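Local coordinates for protein unsaturated glucuronyl hydrolase (Streptococcus agalactiae, PDB 2ZZR) that hydrolyses unsaturated disaccharides of chondroitin, hyaluronan and heparin, releasing the unsaturated uronic acid from their non-reducing end, at residues L36-I41 / R355-H360; G71-C76 / G374-D379. All coordinates share one frame; numbering follows the deposited sequence.

Contact 1 of 2, residues L36-I41 / R355-H360; sequences LKQLYI and RPLLLH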
# COMPACT_ATOMS: atom_id res chain seq x y z
N LEU A 36 15.62 7.99 -9.12
CA LEU A 36 16.69 8.37 -8.19
C LEU A 36 17.19 9.80 -8.41
O LEU A 36 17.50 10.50 -7.44
CB LEU A 36 17.84 7.36 -8.21
CG LEU A 36 17.78 6.34 -7.07
CD1 LEU A 36 16.44 5.58 -7.02
CD2 LEU A 36 18.96 5.38 -7.13
N LYS A 37 17.26 10.22 -9.67
CA LYS A 37 17.62 11.61 -10.00
C LYS A 37 16.66 12.59 -9.33
O LYS A 37 17.08 13.60 -8.78
CB LYS A 37 17.63 11.82 -11.51
CG LYS A 37 18.85 11.22 -12.21
CD LYS A 37 18.73 11.37 -13.70
CE LYS A 37 19.86 10.65 -14.42
NZ LYS A 37 19.66 10.74 -15.90
N GLN A 38 15.36 12.26 -9.36
CA GLN A 38 14.36 13.07 -8.67
C GLN A 38 14.51 13.00 -7.15
O GLN A 38 14.37 14.01 -6.47
CB GLN A 38 12.93 12.67 -9.10
CG GLN A 38 11.84 13.66 -8.63
CD GLN A 38 12.11 15.08 -9.12
OE1 GLN A 38 12.07 15.34 -10.33
NE2 GLN A 38 12.38 15.99 -8.19
N LEU A 39 14.80 11.81 -6.62
CA LEU A 39 14.98 11.64 -5.18
C LEU A 39 16.16 12.46 -4.64
O LEU A 39 16.05 13.07 -3.57
CB LEU A 39 15.14 10.17 -4.79
CG LEU A 39 13.90 9.26 -4.87
CD1 LEU A 39 14.24 7.88 -4.32
CD2 LEU A 39 12.71 9.85 -4.10
N TYR A 40 17.26 12.49 -5.38
CA TYR A 40 18.43 13.27 -4.97
C TYR A 40 18.15 14.77 -4.94
O TYR A 40 18.55 15.46 -4.01
CB TYR A 40 19.64 12.95 -5.84
CG TYR A 40 20.39 11.72 -5.39
CD1 TYR A 40 20.23 10.50 -6.05
CD2 TYR A 40 21.24 11.76 -4.28
CE1 TYR A 40 20.92 9.36 -5.63
CE2 TYR A 40 21.93 10.63 -3.86
CZ TYR A 40 21.76 9.43 -4.54
OH TYR A 40 22.44 8.31 -4.14
N ILE A 41 17.43 15.24 -5.96
CA ILE A 41 16.95 16.63 -6.04
C ILE A 41 16.03 16.95 -4.85
O ILE A 41 16.10 18.03 -4.27
CB ILE A 41 16.25 16.89 -7.40
CG1 ILE A 41 17.29 16.94 -8.53
CG2 ILE A 41 15.42 18.18 -7.37
CD1 ILE A 41 16.70 16.94 -9.92
N ARG A 355 9.10 17.78 -7.40
CA ARG A 355 8.33 16.91 -8.30
C ARG A 355 8.23 15.51 -7.69
O ARG A 355 9.11 15.10 -6.93
CB ARG A 355 8.98 16.83 -9.69
CG ARG A 355 8.94 18.12 -10.51
CD ARG A 355 7.62 18.36 -11.22
NE ARG A 355 7.38 17.43 -12.32
CZ ARG A 355 6.39 17.55 -13.20
NH1 ARG A 355 6.24 16.65 -14.17
NH2 ARG A 355 5.54 18.57 -13.11
N PRO A 356 7.14 14.77 -8.01
CA PRO A 356 7.01 13.40 -7.54
C PRO A 356 7.69 12.43 -8.50
O PRO A 356 8.11 12.82 -9.59
CB PRO A 356 5.49 13.18 -7.57
CG PRO A 356 5.03 14.01 -8.71
CD PRO A 356 5.98 15.19 -8.81
N LEU A 357 7.79 11.16 -8.11
CA LEU A 357 8.32 10.13 -9.00
C LEU A 357 7.28 9.75 -10.05
O LEU A 357 7.63 9.42 -11.19
CB LEU A 357 8.73 8.89 -8.20
CG LEU A 357 9.70 9.06 -7.03
CD1 LEU A 357 10.07 7.70 -6.48
CD2 LEU A 357 10.95 9.84 -7.46
N LEU A 358 6.02 9.82 -9.65
CA LEU A 358 4.90 9.32 -10.43
C LEU A 358 3.77 10.35 -10.43
O LEU A 358 3.40 10.87 -9.38
CB LEU A 358 4.41 7.99 -9.82
CG LEU A 358 3.30 7.17 -10.50
CD1 LEU A 358 3.77 6.55 -11.81
CD2 LEU A 358 2.78 6.09 -9.55
N LEU A 359 3.24 10.64 -11.62
CA LEU A 359 2.18 11.63 -11.77
C LEU A 359 0.80 10.98 -11.81
O LEU A 359 0.68 9.76 -11.88
CB LEU A 359 2.41 12.45 -13.04
CG LEU A 359 3.73 13.24 -13.18
CD1 LEU A 359 3.92 13.75 -14.61
CD2 LEU A 359 3.80 14.38 -12.18
N HIS A 360 -0.24 11.82 -11.76
CA HIS A 360 -1.62 11.42 -12.00
C HIS A 360 -2.20 10.42 -10.99
O HIS A 360 -2.75 9.38 -11.37
CB HIS A 360 -1.83 10.96 -13.45
CG HIS A 360 -1.26 11.90 -14.47
ND1 HIS A 360 -1.78 13.16 -14.68
CD2 HIS A 360 -0.21 11.77 -15.32
CE1 HIS A 360 -1.07 13.77 -15.62
NE2 HIS A 360 -0.12 12.95 -16.02
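Gln38 lies against the backbone of the loop 355-360, its side chain slanting across that of Arg355. CG stands anti to the backbone N (chi1 -168°) and the chain bends at chi2, which carries the amide over the start of the loop. Gln38 CG comes 3.5 Å from Arg355 O, and Gln38 OE1 rests 3.5 Å from Arg355 CB, a van der Waals touch on the first methylene of the arginine. The amide plane is turned 59° from the guanidinium, and the two groups do not pair: no hydrogen bond joins the segments. The nitrogens of both find partners elsewhere. Gln38 NE2 gives hydrogen bonds to Ile352 O and Asn42 OD1, while Asn42 ND2 reaches Arg355 O, so one asparagine a turn further along the helix serves both sides. Arg355, folded at chi2 and chi3, sends its head away from the helix, and NE bonds to Asn348 OD1.

Nearer the helix backbone, at Gln38 CB, the contact becomes apolar. Leu357 points its CD2 methyl at the helix, 3.8 Å from Gln38 CB and 3.8 Å from Leu39 CD2. The two leucine side chains cross at about a right angle, meeting mainly through these CD2 methyls. The loop between helix 328-346 and strand 361-362 is thus laid against one flank of helix 25-46, whose Leu39 also touches Cys76 of helix 70-84 and Leu383 of helix 376-390, while Leu36 packs on helix 70-84 and Leu358 on Tyr382 of helix 376-390.

Contact 2 of 2, residues G71-C76 / G374-D379; sequences GFWTGC and GNIWGD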
# COMPACT_ATOMS: atom_id res chain seq x y z
N GLY A 71 6.40 7.99 6.40
CA GLY A 71 7.19 6.77 6.20
C GLY A 71 7.46 6.42 4.75
O GLY A 71 8.48 5.78 4.45
N PHE A 72 6.57 6.84 3.85
CA PHE A 72 6.73 6.57 2.42
C PHE A 72 7.92 7.32 1.83
O PHE A 72 8.59 6.80 0.93
CB PHE A 72 5.45 6.90 1.64
CG PHE A 72 4.28 6.03 1.99
CD1 PHE A 72 4.33 4.65 1.75
CD2 PHE A 72 3.13 6.57 2.56
CE1 PHE A 72 3.25 3.83 2.07
CE2 PHE A 72 2.05 5.76 2.89
CZ PHE A 72 2.11 4.39 2.65
N TRP A 73 8.19 8.52 2.34
CA TRP A 73 9.39 9.27 1.95
C TRP A 73 10.66 8.49 2.32
O TRP A 73 11.50 8.21 1.45
CB TRP A 73 9.39 10.66 2.59
CG TRP A 73 10.73 11.37 2.52
CD1 TRP A 73 11.52 11.73 3.57
CD2 TRP A 73 11.42 11.79 1.33
NE1 TRP A 73 12.66 12.35 3.11
CE2 TRP A 73 12.63 12.40 1.75
CE3 TRP A 73 11.14 11.72 -0.05
CZ2 TRP A 73 13.56 12.93 0.84
CZ3 TRP A 73 12.06 12.25 -0.95
CH2 TRP A 73 13.26 12.85 -0.50
N THR A 74 10.77 8.11 3.59
CA THR A 74 11.90 7.33 4.08
C THR A 74 12.03 6.01 3.31
O THR A 74 13.14 5.59 2.97
CB THR A 74 11.80 7.05 5.59
OG1 THR A 74 11.43 8.26 6.28
CG2 THR A 74 13.13 6.53 6.15
N GLY A 75 10.89 5.38 3.01
CA GLY A 75 10.88 4.16 2.19
C GLY A 75 11.49 4.33 0.81
O GLY A 75 12.22 3.45 0.34
N CYS A 76 11.21 5.46 0.16
CA CYS A 76 11.82 5.78 -1.14
C CYS A 76 13.34 5.85 -0.99
O CYS A 76 14.09 5.31 -1.82
CB CYS A 76 11.31 7.11 -1.71
SG CYS A 76 9.60 7.09 -2.33
N GLY A 374 0.72 14.01 -7.99
CA GLY A 374 1.57 12.98 -7.43
C GLY A 374 1.25 12.81 -5.95
O GLY A 374 0.77 13.74 -5.29
N ASN A 375 1.49 11.61 -5.43
CA ASN A 375 1.39 11.39 -4.00
C ASN A 375 2.49 10.46 -3.52
O ASN A 375 3.08 9.71 -4.31
CB ASN A 375 -0.02 10.95 -3.56
CG ASN A 375 -0.51 9.70 -4.29
OD1 ASN A 375 -1.57 9.70 -4.92
ND2 ASN A 375 0.25 8.62 -4.19
N ILE A 376 2.80 10.54 -2.23
CA ILE A 376 4.02 9.91 -1.73
C ILE A 376 3.93 8.39 -1.62
O ILE A 376 4.94 7.69 -1.79
CB ILE A 376 4.53 10.59 -0.42
CG1 ILE A 376 5.98 10.16 -0.10
CG2 ILE A 376 3.57 10.35 0.75
CD1 ILE A 376 6.99 10.47 -1.22
N TRP A 377 2.73 7.86 -1.36
CA TRP A 377 2.57 6.40 -1.35
C TRP A 377 2.62 5.82 -2.78
O TRP A 377 3.17 4.74 -2.99
CB TRP A 377 1.29 5.96 -0.61
CG TRP A 377 0.04 6.54 -1.19
CD1 TRP A 377 -0.79 5.96 -2.11
CD2 TRP A 377 -0.52 7.82 -0.89
NE1 TRP A 377 -1.83 6.81 -2.41
CE2 TRP A 377 -1.69 7.96 -1.67
CE3 TRP A 377 -0.14 8.87 -0.04
CZ2 TRP A 377 -2.49 9.11 -1.63
CZ3 TRP A 377 -0.94 10.01 -0.00
CH2 TRP A 377 -2.09 10.12 -0.79
N GLY A 378 2.08 6.56 -3.74
CA GLY A 378 2.18 6.18 -5.15
C GLY A 378 3.64 6.16 -5.60
O GLY A 378 4.07 5.24 -6.28
N ASP A 379 4.39 7.18 -5.19
CA ASP A 379 5.84 7.22 -5.45
C ASP A 379 6.53 6.01 -4.84
O ASP A 379 7.33 5.34 -5.50
CB ASP A 379 6.46 8.49 -4.87
CG ASP A 379 6.14 9.73 -5.68
OD1 ASP A 379 5.40 9.65 -6.68
OD2 ASP A 379 6.65 10.81 -5.30
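Phe72 and Trp377 bring together two helices of the alpha barrel of this family 88 glycoside hydrolase, 70-84 and 376-390, near the first turn of each. From Phe72 outward, CB meets Ile376 O at 3.6 Å and Ile376 CG1 at 3.7 Å. Phe72 CG lies 3.8 Å from Trp377 CA, and beyond it one face of the ring is covered by Trp377 CB: CD1 and CD2 meet both CA and CB of Trp377, and CE1, CE2 and CZ meet CB alone. Trp377 CB sits over the centre of the Phe72 ring, 11° off its normal, a CH-pi contact. Trp377 itself has CG between its backbone N and carbonyl carbon (chi1 59°), which swings the indole away from Phe72 toward Arg246 and Trp250, residues that probably bind substrate. Ile376 reaches the other way: its CG1 fills the angle between Phe72 CB and the backbone of Trp73, and CD1 lies at the edge of the Trp73 indole, near its plane. The carboxylate of Asp379 is buried, with OD2 hydrogen-bonded to Tyr60 OH. One turn beyond Phe72, Cys76 SG closes the interface against the backbone of helix 376-390, 4.1 Å from Asp379 C.

Overall arrangement
Both contacts are buried, but contact 2 lies deeper, its centre about 10 Å from the centre of the chain against about 18 Å for contact 1. Contact 2 is helix on helix, apolar and aromatic, close to probable substrate-binding residues; contact 1 is helix on loop, joins amide and leucine packing, and lies away from the annotated sites. Their centres are about 10 Å apart, and their segments alternate along the chain. They share a seam: the carboxylate of Asp379 probably accepts hydrogen bonds from the loop backbone, OD1 from Leu358 N at 3.0 Å and OD2 from Leu357 N at 3.1 Å, while Leu39 CD1 packs on Cys76 O.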